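Long-range contacts in vivid PAS protein VVD (Neurospora crassa, PDB 3D72), which senses blue light through a flavin-binding LOV domain of the PAS family and, on light activation, forms a rapidly exchanging dimer, consistent with a signalling role in circadian responses: residues A[34-39]-A[144-149]; A[27-32]-A[109-114]; A[77-82]-A[115-120]; A[1-6]-A[43-48]. The protein carries 1 engineered substitution. All blocks are in the same frame, centred on the assembly; numbering follows the deposited sequence.

In the fold
From the N terminus, contact 4 comes first: residues 1-6 lie against the 43-48 turn, closing a loop that takes in helix 12-21 and joining the N-terminal arm to the connection between strands 38-42 and 50-53. Contact 2 sets the 27-32 loop beside the start of strand 110-117, and contact 1 pairs strand 38-42 with strand 140-146; these two cross and touch through Phe146, which packs on Leu29 and Val32. Contact 4 crosses both and closes before contact 3 opens. Contact 3, joining loop 77-82 to the end of strand 110-117, crosses contact 2 but falls within the span of contact 1; contacts 1 and 3 both meet the flavin, and a Glu149-Lys118 salt bridge links them.

Contact 1: residues A[34-39]-A[144-149]; sequences TSVALI and MGFQCE. Engineered in segment 34-39: Val36 (natural residue Cys). With FAD (flavin-adenine dinucleotide), chain C.
Ile39 and Gly145 face each other as an antiparallel hydrogen-bonded pair, with Ile39 N to Gly145 O at 2.9 Å and Gly145 N to Ile39 O at 2.8 Å. The second bond is nearly straight, 170° at the hydrogen. Next along, Leu38 and Phe146 form a non-hydrogen-bonded pair, and Gln147 N then reaches Ala37 O from well above the carbonyl plane, at 3.2 Å. A water donates to both Ala37 O and Gln147 O, bridging the two carbonyls beside that bond.

The two faces of the sheet do different work. On the Leu38 and Phe146 face, CG2 of the engineered Val36 meets the edge of the Phe146 ring at CD1, 4.1 Å away, while Leu29 and Val32 pack on the same ring. On the other, Ile39 has CG1 between its backbone N and carbonyl carbon (chi1 64°), and the extended chain beyond carries CD1 to 3.4 Å from FAD C6. Gly145 has no side chain on this face, where a CB would run into FAD C6, and its N lies 3.4 Å from FAD C7M. The Gln147 side chain crosses that of Ile39 at about a right angle, with its CG 3.4 Å from FAD O4. Phe57 of helix 55-61 packs against both Ile39 and Gln147, adding to this wall. Neighbouring antiparallel strands offering one face to the isoalloxazine are characteristic of the flavin pocket in a LOV-type PAS domain.

Contact 2: residues A[27-32]-A[109-114]; sequences VELGPV and EVQVEV
Val27 and Glu109 are the nearest CA pair, 7.0 Å apart, so the irregular 27-32 segment runs beside the beginning of strand 110-117 without strand pairing. Side chains bridge the gap. The Glu109 chain is extended beyond CG (chi2 179°), which carries its carboxylate out to the loop, where OE2 accepts a weak, bent bond from Val27 N at 3.3 Å. The same oxygen also takes the N-H of Gln26, while OE1 makes a salt bridge with Arg22; the carboxylate thus gathers the chain leaving helix 12-21. Val27 slides past Glu109 in the opposite direction, with CG1 4.1 Å from Glu109 CB and CG2 lying between Glu109 OE2 and Gln111 OE1.

Water does much of the remaining joining. One molecule donates to Glu28 O at 2.6 Å and to Gln111 OE1 at 3.0 Å, and that amide oxygen is also bonded to Thr129 OG1. A second water donates to Glu28 OE1 and is held only weakly by Glu28 N and Gln111 NE2. Farther along the loop, Leu29 packs on Thr129 and Phe146, Val32 lies on Leu16 and Met20 of helix 12-21, and Val110 turns away to meet Thr99 and Ala103 of helix 94-106, across the sheet from the loop.

Contact 3: residues A[77-82]-A[115-120]; sequences QSPDGM and VNFKKN. With FAD (flavin-adenine dinucleotide), chain C.
Phe117 and Pro79 make the main apolar contact, a CH-pi interaction: Pro79 CD sits over the ring centre, 3.7 Å from the centroid and 14° off the normal. The two side chains lie side by side and point the same way, while Gln77 O approaches the ring near its plane, 3.5 Å from Phe117 CE2.

Polar contacts converge on the flavin. Gln77 NE2 donates almost straight to FAD O4', 176° at the hydrogen, and also to FAD O2 at 2.9 Å. Asn116 grips the pyrimidine edge twice: its OD1 accepts from FAD N3 at 2.9 Å, and ND2 gives a bond to FAD O2. The two amide planes are 29° apart, and O2 receives a donor from each. Arg89 holds Gln77 OE1 and Asn126 donates to Asn116 OD1, so second-shell residues fix both amides.

Bonds within 77-82 shape the loop. A type I turn from Ser78 to Gly81 carries Gly81 N to Ser78 O, and Asp80 OD2 accepts from Met82 N in an Asx turn. One water joins Pro79 O to Lys119 O across the segments. Side-chain amides reading the flavin's pyrimidine edge from a sheet strand and the facing loop are a hallmark of the LOV photoreceptor pocket.

Contact 4: residues A[1-6]-A[43-48]; sequences MHTLYA and LKQKDT
Gln45 swings its CG anti to its own carbonyl carbon (chi1 -77°) and runs extended from there (chi2 -166°), a shape that delivers its amide to the backbone of Leu4. Met1 starts from the same first torsion but bends at both chi2 (-70°) and chi3, which turns its S-methyl end onto the 43-48 turn.

The Gln45 amide makes a two-point clasp. Leu4 N gives its hydrogen to Gln45 OE1 in the carbonyl plane, on a lone pair, at 2.8 Å. Gln45 NE2 returns a bond to Leu4 O at 2.9 Å, with its acceptor close to the amide plane. One residue's N-H and C=O are thereby satisfied by a single side chain, much as a strand neighbour would do. NE2 is also bonded to Asp42 OD2, which fixes the amide's rotation. Thr3 CG2 lies obliquely against this group, 3.5 Å from Gln45 OE1.

At Met1, the methyl CE does the touching, 3.5 Å from Asp47 CB, with Met1 SD 4.1 Å from Lys46 CG; the methionine crosses Asp47 at about a right angle. A water joins Thr3 OG1 to Lys46 O, and Thr3 OG1 is further bonded to Gly70 O.

The type II turn from Gln45 to Thr48 connects strands 38-42 and 50-53. Asp47 pairs with Arg74 near the flavin, while Thr3 and Tyr5 rest on Val51, laying the N-terminal arm over strand 50-53 ahead of helix 12-21.

Contact 1: residues A[34-39]-A[144-149]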
# COMPACT_ATOMS: atom_id res chain seq x y z
N THR A 34 3.54 -6.10 2.72
CA THR A 34 3.46 -7.53 2.45
C THR A 34 4.50 -8.38 3.16
O THR A 34 4.47 -9.61 3.04
CB THR A 34 3.58 -7.81 0.94
OG1 THR A 34 4.87 -7.39 0.48
CG2 THR A 34 2.50 -7.05 0.17
N SER A 35 5.40 -7.74 3.92
CA SER A 35 6.45 -8.45 4.64
C SER A 35 6.00 -8.96 6.01
O SER A 35 6.64 -9.84 6.59
CB SER A 35 7.68 -7.55 4.84
OG SER A 35 7.58 -6.77 6.02
N VAL A 36 4.90 -8.42 6.52
CA VAL A 36 4.38 -8.82 7.82
C VAL A 36 3.59 -10.11 7.73
O VAL A 36 3.31 -10.59 6.63
CB VAL A 36 3.45 -7.73 8.40
CG1 VAL A 36 4.15 -6.39 8.39
CG2 VAL A 36 2.15 -7.67 7.61
N ALA A 37 3.25 -10.68 8.88
CA ALA A 37 2.45 -11.91 8.88
C ALA A 37 1.00 -11.49 8.62
O ALA A 37 0.40 -10.74 9.38
CB ALA A 37 2.55 -12.62 10.23
N LEU A 38 0.44 -11.97 7.52
CA LEU A 38 -0.93 -11.61 7.20
C LEU A 38 -1.60 -12.70 6.40
O LEU A 38 -0.93 -13.54 5.82
CB LEU A 38 -0.99 -10.31 6.39
CG LEU A 38 -0.40 -10.25 4.98
CD1 LEU A 38 -1.37 -10.88 3.97
CD2 LEU A 38 -0.15 -8.79 4.59
N ILE A 39 -2.92 -12.68 6.42
CA ILE A 39 -3.70 -13.63 5.63
C ILE A 39 -4.94 -12.92 5.11
O ILE A 39 -5.38 -11.92 5.66
CB ILE A 39 -4.12 -14.89 6.43
CG1 ILE A 39 -5.05 -14.52 7.59
CG2 ILE A 39 -2.88 -15.59 6.96
CD1 ILE A 39 -5.64 -15.75 8.28
N MET A 144 -8.76 -8.98 5.92
CA MET A 144 -7.32 -9.13 6.01
C MET A 144 -6.96 -9.23 7.48
O MET A 144 -7.36 -8.39 8.29
CB MET A 144 -6.57 -7.95 5.38
CG MET A 144 -5.03 -8.14 5.41
SD MET A 144 -4.06 -7.06 4.30
CE MET A 144 -4.62 -7.69 2.66
N GLY A 145 -6.23 -10.29 7.82
CA GLY A 145 -5.81 -10.48 9.20
C GLY A 145 -4.31 -10.30 9.35
O GLY A 145 -3.54 -10.68 8.48
N PHE A 146 -3.92 -9.69 10.46
CA PHE A 146 -2.53 -9.43 10.79
C PHE A 146 -2.25 -10.18 12.08
O PHE A 146 -3.01 -10.05 13.04
CB PHE A 146 -2.33 -7.93 11.00
CG PHE A 146 -2.63 -7.11 9.77
CD1 PHE A 146 -1.64 -6.85 8.84
CD2 PHE A 146 -3.91 -6.62 9.55
CE1 PHE A 146 -1.92 -6.11 7.68
CE2 PHE A 146 -4.21 -5.88 8.39
CZ PHE A 146 -3.20 -5.62 7.47
N GLN A 147 -1.19 -10.98 12.10
CA GLN A 147 -0.83 -11.75 13.29
C GLN A 147 0.48 -11.29 13.89
O GLN A 147 1.38 -10.83 13.19
CB GLN A 147 -0.71 -13.24 12.96
CG GLN A 147 -1.99 -13.92 12.51
CD GLN A 147 -2.39 -13.56 11.10
OE1 GLN A 147 -1.55 -13.21 10.28
NE2 GLN A 147 -3.69 -13.65 10.81
N CYS A 148 0.60 -11.45 15.20
CA CYS A 148 1.80 -11.04 15.92
C CYS A 148 2.00 -11.97 17.10
O CYS A 148 1.12 -12.10 17.95
CB CYS A 148 1.65 -9.59 16.40
SG CYS A 148 2.99 -8.99 17.47
N GLU A 149 3.16 -12.61 17.15
CA GLU A 149 3.46 -13.50 18.25
C GLU A 149 3.87 -12.65 19.44
O GLU A 149 4.82 -11.85 19.30
CB GLU A 149 4.59 -14.45 17.85
CG GLU A 149 4.55 -15.77 18.59
CD GLU A 149 5.76 -16.63 18.30
OE1 GLU A 149 6.17 -16.70 17.12
OE2 GLU A 149 6.29 -17.24 19.25
OXT GLU A 149 3.22 -12.78 20.51
PA FAD C . -17.67 -20.31 16.62
O1A FAD C . -17.09 -21.58 16.10
O2A FAD C . -19.12 -20.08 16.42
O5B FAD C . -17.30 -20.20 18.16
C5B FAD C . -17.72 -19.11 19.01
C4B FAD C . -17.41 -19.51 20.45
O4B FAD C . -17.90 -18.44 21.29
C3B FAD C . -18.08 -20.82 20.93
O3B FAD C . -17.19 -21.75 21.48
C2B FAD C . -19.15 -20.38 21.92
O2B FAD C . -19.36 -21.19 23.05
C1B FAD C . -18.81 -18.93 22.28
N9A FAD C . -19.95 -18.03 22.25
C8A FAD C . -20.76 -17.73 21.20
N7A FAD C . -21.72 -16.88 21.47
C5A FAD C . -21.54 -16.62 22.82
C6A FAD C . -22.26 -15.76 23.73
N6A FAD C . -23.33 -15.06 23.35
N1A FAD C . -21.83 -15.71 25.03
C2A FAD C . -20.75 -16.44 25.39
N3A FAD C . -19.99 -17.26 24.62
C4A FAD C . -20.48 -17.30 23.31
N1 FAD C . -8.33 -17.06 14.62
C2 FAD C . -7.21 -17.48 15.26
O2 FAD C . -7.25 -18.18 16.29
N3 FAD C . -5.95 -17.09 14.77
C4 FAD C . -5.74 -16.31 13.63
O4 FAD C . -4.58 -16.01 13.29
C4X FAD C . -6.92 -15.87 12.98
N5 FAD C . -6.79 -15.09 11.82
C5X FAD C . -7.96 -14.68 11.19
C6 FAD C . -7.85 -13.89 10.00
C7 FAD C . -8.96 -13.48 9.31
C7M FAD C . -8.74 -12.61 8.06
C8 FAD C . -10.26 -13.88 9.73
C8M FAD C . -11.52 -13.48 8.99
C9 FAD C . -10.39 -14.67 10.92
C9A FAD C . -9.26 -15.09 11.66
N10 FAD C . -9.35 -15.89 12.87
C10 FAD C . -8.19 -16.30 13.48
C1' FAD C . -10.65 -16.29 13.47
C2' FAD C . -11.38 -17.53 13.01
O2' FAD C . -11.21 -17.66 11.59
C3' FAD C . -12.86 -17.39 13.45
O3' FAD C . -13.41 -16.23 12.83
C4' FAD C . -13.01 -17.24 15.00
O4' FAD C . -12.59 -18.43 15.63
C5' FAD C . -14.46 -16.92 15.43
O5' FAD C . -15.42 -17.52 14.55
P FAD C . -15.88 -19.04 14.69
O1P FAD C . -16.54 -19.37 13.42
O2P FAD C . -14.73 -19.90 15.08
O3P FAD C . -16.96 -19.10 15.87
O HOH W 1 1.43 -8.88 11.17

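Contact 2: residues A[27-32]-A[109-114]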
# COMPACT_ATOMS: atom_id res chain seq x y z
N VAL A 27 -9.26 1.05 14.73
CA VAL A 27 -8.09 0.51 15.39
C VAL A 27 -6.87 0.97 14.59
O VAL A 27 -6.87 0.92 13.36
CB VAL A 27 -8.23 -1.04 15.57
CG1 VAL A 27 -9.70 -1.41 15.81
CG2 VAL A 27 -7.70 -1.79 14.35
N GLU A 28 -5.85 1.47 15.29
CA GLU A 28 -4.65 1.94 14.62
C GLU A 28 -3.73 0.76 14.39
O GLU A 28 -3.43 0.00 15.32
CB GLU A 28 -3.92 3.00 15.46
CG GLU A 28 -4.80 4.10 16.02
CD GLU A 28 -5.21 3.82 17.46
OE1 GLU A 28 -4.39 3.23 18.19
OE2 GLU A 28 -6.33 4.21 17.85
N LEU A 29 -3.26 0.61 13.16
CA LEU A 29 -2.40 -0.49 12.81
C LEU A 29 -0.99 -0.01 12.53
O LEU A 29 -0.03 -0.76 12.67
CB LEU A 29 -2.97 -1.20 11.58
CG LEU A 29 -2.77 -2.70 11.38
CD1 LEU A 29 -3.26 -3.47 12.60
CD2 LEU A 29 -3.55 -3.11 10.13
N GLY A 30 -0.88 1.26 12.13
CA GLY A 30 0.41 1.81 11.78
C GLY A 30 0.73 1.31 10.39
O GLY A 30 -0.08 0.58 9.80
N PRO A 31 1.88 1.67 9.81
CA PRO A 31 2.19 1.18 8.46
C PRO A 31 2.33 -0.34 8.39
O PRO A 31 2.89 -0.96 9.29
CB PRO A 31 3.48 1.92 8.11
CG PRO A 31 4.10 2.20 9.46
CD PRO A 31 2.93 2.58 10.31
N VAL A 32 1.81 -0.92 7.31
CA VAL A 32 1.90 -2.36 7.11
C VAL A 32 2.28 -2.62 5.66
O VAL A 32 2.00 -1.79 4.80
CB VAL A 32 0.56 -3.08 7.40
CG1 VAL A 32 0.34 -3.21 8.90
CG2 VAL A 32 -0.59 -2.32 6.75
N GLU A 109 -14.11 -3.81 12.40
CA GLU A 109 -12.70 -4.03 12.70
C GLU A 109 -12.59 -4.57 14.12
O GLU A 109 -13.36 -4.19 15.00
CB GLU A 109 -11.91 -2.72 12.60
CG GLU A 109 -12.04 -2.06 11.25
CD GLU A 109 -11.29 -0.74 11.13
OE1 GLU A 109 -11.45 -0.08 10.10
OE2 GLU A 109 -10.55 -0.37 12.06
N VAL A 110 -11.63 -5.45 14.35
CA VAL A 110 -11.46 -6.01 15.68
C VAL A 110 -10.00 -6.35 15.95
O VAL A 110 -9.24 -6.66 15.03
CB VAL A 110 -12.35 -7.26 15.87
CG1 VAL A 110 -11.83 -8.40 15.01
CG2 VAL A 110 -12.40 -7.66 17.34
N GLN A 111 -9.61 -6.29 17.22
CA GLN A 111 -8.26 -6.59 17.62
C GLN A 111 -8.37 -7.37 18.91
O GLN A 111 -9.04 -6.95 19.85
CB GLN A 111 -7.51 -5.27 17.83
CG GLN A 111 -6.01 -5.36 17.81
CD GLN A 111 -5.37 -3.99 17.63
OE1 GLN A 111 -4.77 -3.70 16.59
NE2 GLN A 111 -5.51 -3.14 18.64
N VAL A 112 -7.73 -8.54 18.95
CA VAL A 112 -7.78 -9.38 20.14
C VAL A 112 -6.50 -10.15 20.36
O VAL A 112 -5.63 -10.20 19.50
CB VAL A 112 -8.93 -10.42 20.05
CG1 VAL A 112 -10.26 -9.73 19.78
CG2 VAL A 112 -8.62 -11.45 18.96
N GLU A 113 -6.36 -10.72 21.56
CA GLU A 113 -5.23 -11.57 21.87
C GLU A 113 -5.88 -12.94 22.00
O GLU A 113 -6.84 -13.10 22.75
CB GLU A 113 -4.56 -11.19 23.19
CG GLU A 113 -3.68 -9.96 23.12
CD GLU A 113 -2.61 -9.99 24.18
OE1 GLU A 113 -2.93 -10.40 25.31
OE2 GLU A 113 -1.46 -9.60 23.89
N VAL A 114 -5.38 -13.91 21.25
CA VAL A 114 -5.96 -15.24 21.29
C VAL A 114 -4.89 -16.30 21.39
O VAL A 114 -3.84 -16.20 20.76
CB VAL A 114 -6.84 -15.51 20.03
CG1 VAL A 114 -6.00 -15.43 18.77
CG2 VAL A 114 -7.51 -16.88 20.14
O HOH W 2 -2.35 -1.94 16.65
O HOH W 3 -5.39 0.24 18.41

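Contact 3: residues A[77-82]-A[115-120]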
# COMPACT_ATOMS: atom_id res chain seq x y z
N GLN A 77 -6.40 -22.63 16.84
CA GLN A 77 -6.84 -22.65 18.23
C GLN A 77 -6.63 -23.97 18.94
O GLN A 77 -6.92 -24.08 20.13
CB GLN A 77 -8.30 -22.21 18.31
CG GLN A 77 -8.46 -20.71 18.06
CD GLN A 77 -9.81 -20.34 17.50
OE1 GLN A 77 -10.80 -21.04 17.72
NE2 GLN A 77 -9.86 -19.23 16.77
N SER A 78 -6.11 -24.96 18.22
CA SER A 78 -5.84 -26.27 18.81
C SER A 78 -4.44 -26.74 18.45
O SER A 78 -3.97 -26.55 17.33
CB SER A 78 -6.87 -27.29 18.31
OG SER A 78 -6.68 -28.54 18.95
N PRO A 79 -3.74 -27.39 19.40
CA PRO A 79 -2.39 -27.87 19.11
C PRO A 79 -2.36 -28.99 18.08
O PRO A 79 -1.30 -29.33 17.55
CB PRO A 79 -1.88 -28.31 20.48
CG PRO A 79 -3.12 -28.70 21.20
CD PRO A 79 -4.10 -27.62 20.81
N ASP A 80 -3.52 -29.56 17.79
CA ASP A 80 -3.60 -30.63 16.81
C ASP A 80 -4.26 -30.09 15.54
O ASP A 80 -4.53 -30.83 14.59
CB ASP A 80 -4.37 -31.83 17.38
CG ASP A 80 -5.74 -31.47 17.91
OD1 ASP A 80 -6.26 -32.20 18.79
OD2 ASP A 80 -6.32 -30.46 17.45
N GLY A 81 -4.50 -28.78 15.53
CA GLY A 81 -5.11 -28.14 14.39
C GLY A 81 -6.50 -28.65 14.05
O GLY A 81 -6.95 -28.52 12.91
N MET A 82 -7.18 -29.23 15.03
CA MET A 82 -8.52 -29.78 14.84
C MET A 82 -9.55 -29.00 15.66
O MET A 82 -9.69 -29.23 16.86
CB MET A 82 -8.54 -31.25 15.26
CG MET A 82 -7.41 -32.08 14.68
SD MET A 82 -7.53 -32.35 12.90
CE MET A 82 -7.61 -34.14 12.84
N VAL A 115 -5.14 -17.31 22.21
CA VAL A 115 -4.18 -18.39 22.35
C VAL A 115 -4.22 -19.23 21.08
O VAL A 115 -5.29 -19.66 20.65
CB VAL A 115 -4.51 -19.28 23.57
CG1 VAL A 115 -3.60 -20.50 23.58
CG2 VAL A 115 -4.32 -18.48 24.85
N ASN A 116 -3.05 -19.44 20.48
CA ASN A 116 -2.91 -20.23 19.26
C ASN A 116 -1.78 -21.23 19.43
O ASN A 116 -1.00 -21.17 20.38
CB ASN A 116 -2.61 -19.33 18.05
CG ASN A 116 -3.87 -18.71 17.42
OD1 ASN A 116 -3.77 -18.02 16.40
ND2 ASN A 116 -5.03 -18.94 18.02
N PHE A 117 -1.68 -22.16 18.49
CA PHE A 117 -0.65 -23.18 18.54
C PHE A 117 0.01 -23.37 17.18
O PHE A 117 -0.66 -23.41 16.16
CB PHE A 117 -1.26 -24.51 19.00
CG PHE A 117 -1.90 -24.45 20.35
CD1 PHE A 117 -1.17 -24.73 21.50
CD2 PHE A 117 -3.23 -24.08 20.47
CE1 PHE A 117 -1.76 -24.62 22.76
CE2 PHE A 117 -3.84 -23.97 21.72
CZ PHE A 117 -3.09 -24.25 22.87
N LYS A 118 1.33 -23.47 17.19
CA LYS A 118 2.08 -23.66 15.97
C LYS A 118 1.92 -25.13 15.60
O LYS A 118 1.40 -25.93 16.38
CB LYS A 118 3.55 -23.31 16.20
CG LYS A 118 3.76 -21.89 16.74
CD LYS A 118 5.22 -21.51 16.72
CE LYS A 118 5.43 -20.08 17.18
NZ LYS A 118 6.85 -19.66 17.02
N LYS A 119 2.34 -25.50 14.36
CA LYS A 119 2.22 -26.87 13.88
C LYS A 119 2.82 -27.91 14.82
O LYS A 119 2.27 -29.00 14.99
CB LYS A 119 2.88 -26.99 12.50
CG LYS A 119 2.81 -28.39 11.86
CD LYS A 119 3.52 -28.41 10.51
CE LYS A 119 3.59 -29.82 9.93
NZ LYS A 119 2.24 -30.43 9.78
N ASN A 120 3.95 -27.57 15.42
CA ASN A 120 4.62 -28.48 16.34
C ASN A 120 3.98 -28.48 17.73
O ASN A 120 4.50 -29.10 18.66
CB ASN A 120 6.11 -28.13 16.45
CG ASN A 120 6.37 -26.81 17.16
OD1 ASN A 120 7.52 -26.39 17.30
ND2 ASN A 120 5.31 -26.15 17.60
PA FAD C . -17.67 -20.31 16.62
O1A FAD C . -17.09 -21.58 16.10
O2A FAD C . -19.12 -20.08 16.42
O5B FAD C . -17.30 -20.20 18.16
C5B FAD C . -17.72 -19.11 19.01
C4B FAD C . -17.41 -19.51 20.45
O4B FAD C . -17.90 -18.44 21.29
C3B FAD C . -18.08 -20.82 20.93
O3B FAD C . -17.19 -21.75 21.48
C2B FAD C . -19.15 -20.38 21.92
O2B FAD C . -19.36 -21.19 23.05
C1B FAD C . -18.81 -18.93 22.28
N9A FAD C . -19.95 -18.03 22.25
C8A FAD C . -20.76 -17.73 21.20
N7A FAD C . -21.72 -16.88 21.47
C5A FAD C . -21.54 -16.62 22.82
C6A FAD C . -22.26 -15.76 23.73
N6A FAD C . -23.33 -15.06 23.35
N1A FAD C . -21.83 -15.71 25.03
C2A FAD C . -20.75 -16.44 25.39
N3A FAD C . -19.99 -17.26 24.62
C4A FAD C . -20.48 -17.30 23.31
N1 FAD C . -8.33 -17.06 14.62
C2 FAD C . -7.21 -17.48 15.26
O2 FAD C . -7.25 -18.18 16.29
N3 FAD C . -5.95 -17.09 14.77
C4 FAD C . -5.74 -16.31 13.63
O4 FAD C . -4.58 -16.01 13.29
C4X FAD C . -6.92 -15.87 12.98
N5 FAD C . -6.79 -15.09 11.82
C5X FAD C . -7.96 -14.68 11.19
C6 FAD C . -7.85 -13.89 10.00
C7 FAD C . -8.96 -13.48 9.31
C7M FAD C . -8.74 -12.61 8.06
C8 FAD C . -10.26 -13.88 9.73
C8M FAD C . -11.52 -13.48 8.99
C9 FAD C . -10.39 -14.67 10.92
C9A FAD C . -9.26 -15.09 11.66
N10 FAD C . -9.35 -15.89 12.87
C10 FAD C . -8.19 -16.30 13.48
C1' FAD C . -10.65 -16.29 13.47
C2' FAD C . -11.38 -17.53 13.01
O2' FAD C . -11.21 -17.66 11.59
C3' FAD C . -12.86 -17.39 13.45
O3' FAD C . -13.41 -16.23 12.83
C4' FAD C . -13.01 -17.24 15.00
O4' FAD C . -12.59 -18.43 15.63
C5' FAD C . -14.46 -16.92 15.43
O5' FAD C . -15.42 -17.52 14.55
P FAD C . -15.88 -19.04 14.69
O1P FAD C . -16.54 -19.37 13.42
O2P FAD C . -14.73 -19.90 15.08
O3P FAD C . -16.96 -19.10 15.87
O HOH W 4 -2.51 -25.22 15.26
O HOH W 5 1.36 -30.38 16.90

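Contact 4: residues A[1-6]-A[43-48]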
# COMPACT_ATOMS: atom_id res chain seq x y z
N MET A 1 -14.52 -28.64 3.02
CA MET A 1 -14.27 -27.34 2.36
C MET A 1 -13.86 -27.59 0.90
O MET A 1 -13.21 -28.58 0.59
CB MET A 1 -13.19 -26.61 3.13
CG MET A 1 -13.62 -26.23 4.56
SD MET A 1 -14.88 -24.94 4.56
CE MET A 1 -13.85 -23.48 4.75
N HIS A 2 -14.28 -26.70 -0.01
CA HIS A 2 -13.96 -26.82 -1.45
C HIS A 2 -13.73 -25.43 -2.00
O HIS A 2 -14.29 -25.01 -3.01
CB HIS A 2 -15.11 -27.50 -2.18
CG HIS A 2 -15.42 -28.86 -1.65
ND1 HIS A 2 -14.55 -29.92 -1.80
CD2 HIS A 2 -16.43 -29.31 -0.88
CE1 HIS A 2 -15.01 -30.96 -1.13
NE2 HIS A 2 -16.16 -30.62 -0.57
N THR A 3 -12.86 -24.72 -1.31
CA THR A 3 -12.53 -23.36 -1.65
C THR A 3 -11.94 -23.16 -3.04
O THR A 3 -11.15 -23.97 -3.52
CB THR A 3 -11.58 -22.80 -0.59
OG1 THR A 3 -12.14 -23.06 0.71
CG2 THR A 3 -11.39 -21.31 -0.78
N LEU A 4 -12.36 -22.08 -3.68
CA LEU A 4 -11.87 -21.72 -5.00
C LEU A 4 -10.92 -20.54 -4.81
O LEU A 4 -11.11 -19.73 -3.89
CB LEU A 4 -13.02 -21.30 -5.92
CG LEU A 4 -14.01 -22.40 -6.31
CD1 LEU A 4 -15.20 -21.79 -7.03
CD2 LEU A 4 -13.30 -23.43 -7.19
N TYR A 5 -9.91 -20.44 -5.66
CA TYR A 5 -8.95 -19.35 -5.56
C TYR A 5 -8.94 -18.51 -6.82
O TYR A 5 -9.01 -19.04 -7.93
CB TYR A 5 -7.55 -19.91 -5.28
CG TYR A 5 -7.52 -20.85 -4.09
CD1 TYR A 5 -7.61 -22.23 -4.26
CD2 TYR A 5 -7.44 -20.35 -2.79
CE1 TYR A 5 -7.62 -23.09 -3.17
CE2 TYR A 5 -7.45 -21.21 -1.69
CZ TYR A 5 -7.54 -22.57 -1.89
OH TYR A 5 -7.56 -23.43 -0.81
N ALA A 6 -8.88 -17.20 -6.64
CA ALA A 6 -8.88 -16.27 -7.76
C ALA A 6 -7.74 -16.52 -8.73
O ALA A 6 -6.57 -16.49 -8.36
CB ALA A 6 -8.78 -14.84 -7.23
N LEU A 43 -14.86 -13.69 2.53
CA LEU A 43 -16.11 -13.61 3.26
C LEU A 43 -17.28 -14.23 2.52
O LEU A 43 -18.29 -14.58 3.14
CB LEU A 43 -16.45 -12.15 3.57
CG LEU A 43 -15.47 -11.41 4.48
CD1 LEU A 43 -15.83 -9.93 4.53
CD2 LEU A 43 -15.52 -12.02 5.87
N LYS A 44 -17.14 -14.37 1.21
CA LYS A 44 -18.21 -14.91 0.38
C LYS A 44 -18.11 -16.38 -0.00
O LYS A 44 -18.84 -16.84 -0.88
CB LYS A 44 -18.35 -14.05 -0.88
CG LYS A 44 -19.33 -12.89 -0.71
CD LYS A 44 -19.17 -12.18 0.62
CE LYS A 44 -20.26 -11.13 0.82
NZ LYS A 44 -20.12 -10.42 2.12
N GLN A 45 -17.21 -17.11 0.64
CA GLN A 45 -17.12 -18.54 0.38
C GLN A 45 -17.43 -19.24 1.69
O GLN A 45 -17.28 -18.65 2.76
CB GLN A 45 -15.74 -18.95 -0.14
CG GLN A 45 -15.53 -18.61 -1.61
CD GLN A 45 -14.33 -19.30 -2.22
OE1 GLN A 45 -14.35 -20.51 -2.46
NE2 GLN A 45 -13.27 -18.54 -2.46
N LYS A 46 -17.85 -20.49 1.61
CA LYS A 46 -18.22 -21.24 2.80
C LYS A 46 -17.17 -21.26 3.90
O LYS A 46 -16.04 -21.69 3.69
CB LYS A 46 -18.56 -22.68 2.43
CG LYS A 46 -18.65 -23.60 3.61
CD LYS A 46 -20.00 -24.24 3.72
CE LYS A 46 -19.90 -25.54 4.49
NZ LYS A 46 -19.01 -26.49 3.76
N ASP A 47 -17.59 -20.79 5.07
CA ASP A 47 -16.77 -20.74 6.28
C ASP A 47 -15.53 -19.85 6.22
O ASP A 47 -14.50 -20.18 6.80
CB ASP A 47 -16.38 -22.16 6.71
CG ASP A 47 -16.13 -22.27 8.21
OD1 ASP A 47 -16.62 -21.40 8.97
OD2 ASP A 47 -15.46 -23.24 8.63
N THR A 48 -15.66 -18.72 5.52
CA THR A 48 -14.61 -17.71 5.42
C THR A 48 -13.20 -18.30 5.33
O THR A 48 -12.36 -18.09 6.22
CB THR A 48 -14.70 -16.76 6.64
OG1 THR A 48 -16.08 -16.47 6.90
CG2 THR A 48 -13.96 -15.47 6.37
O HOH W 6 -14.91 -22.44 1.18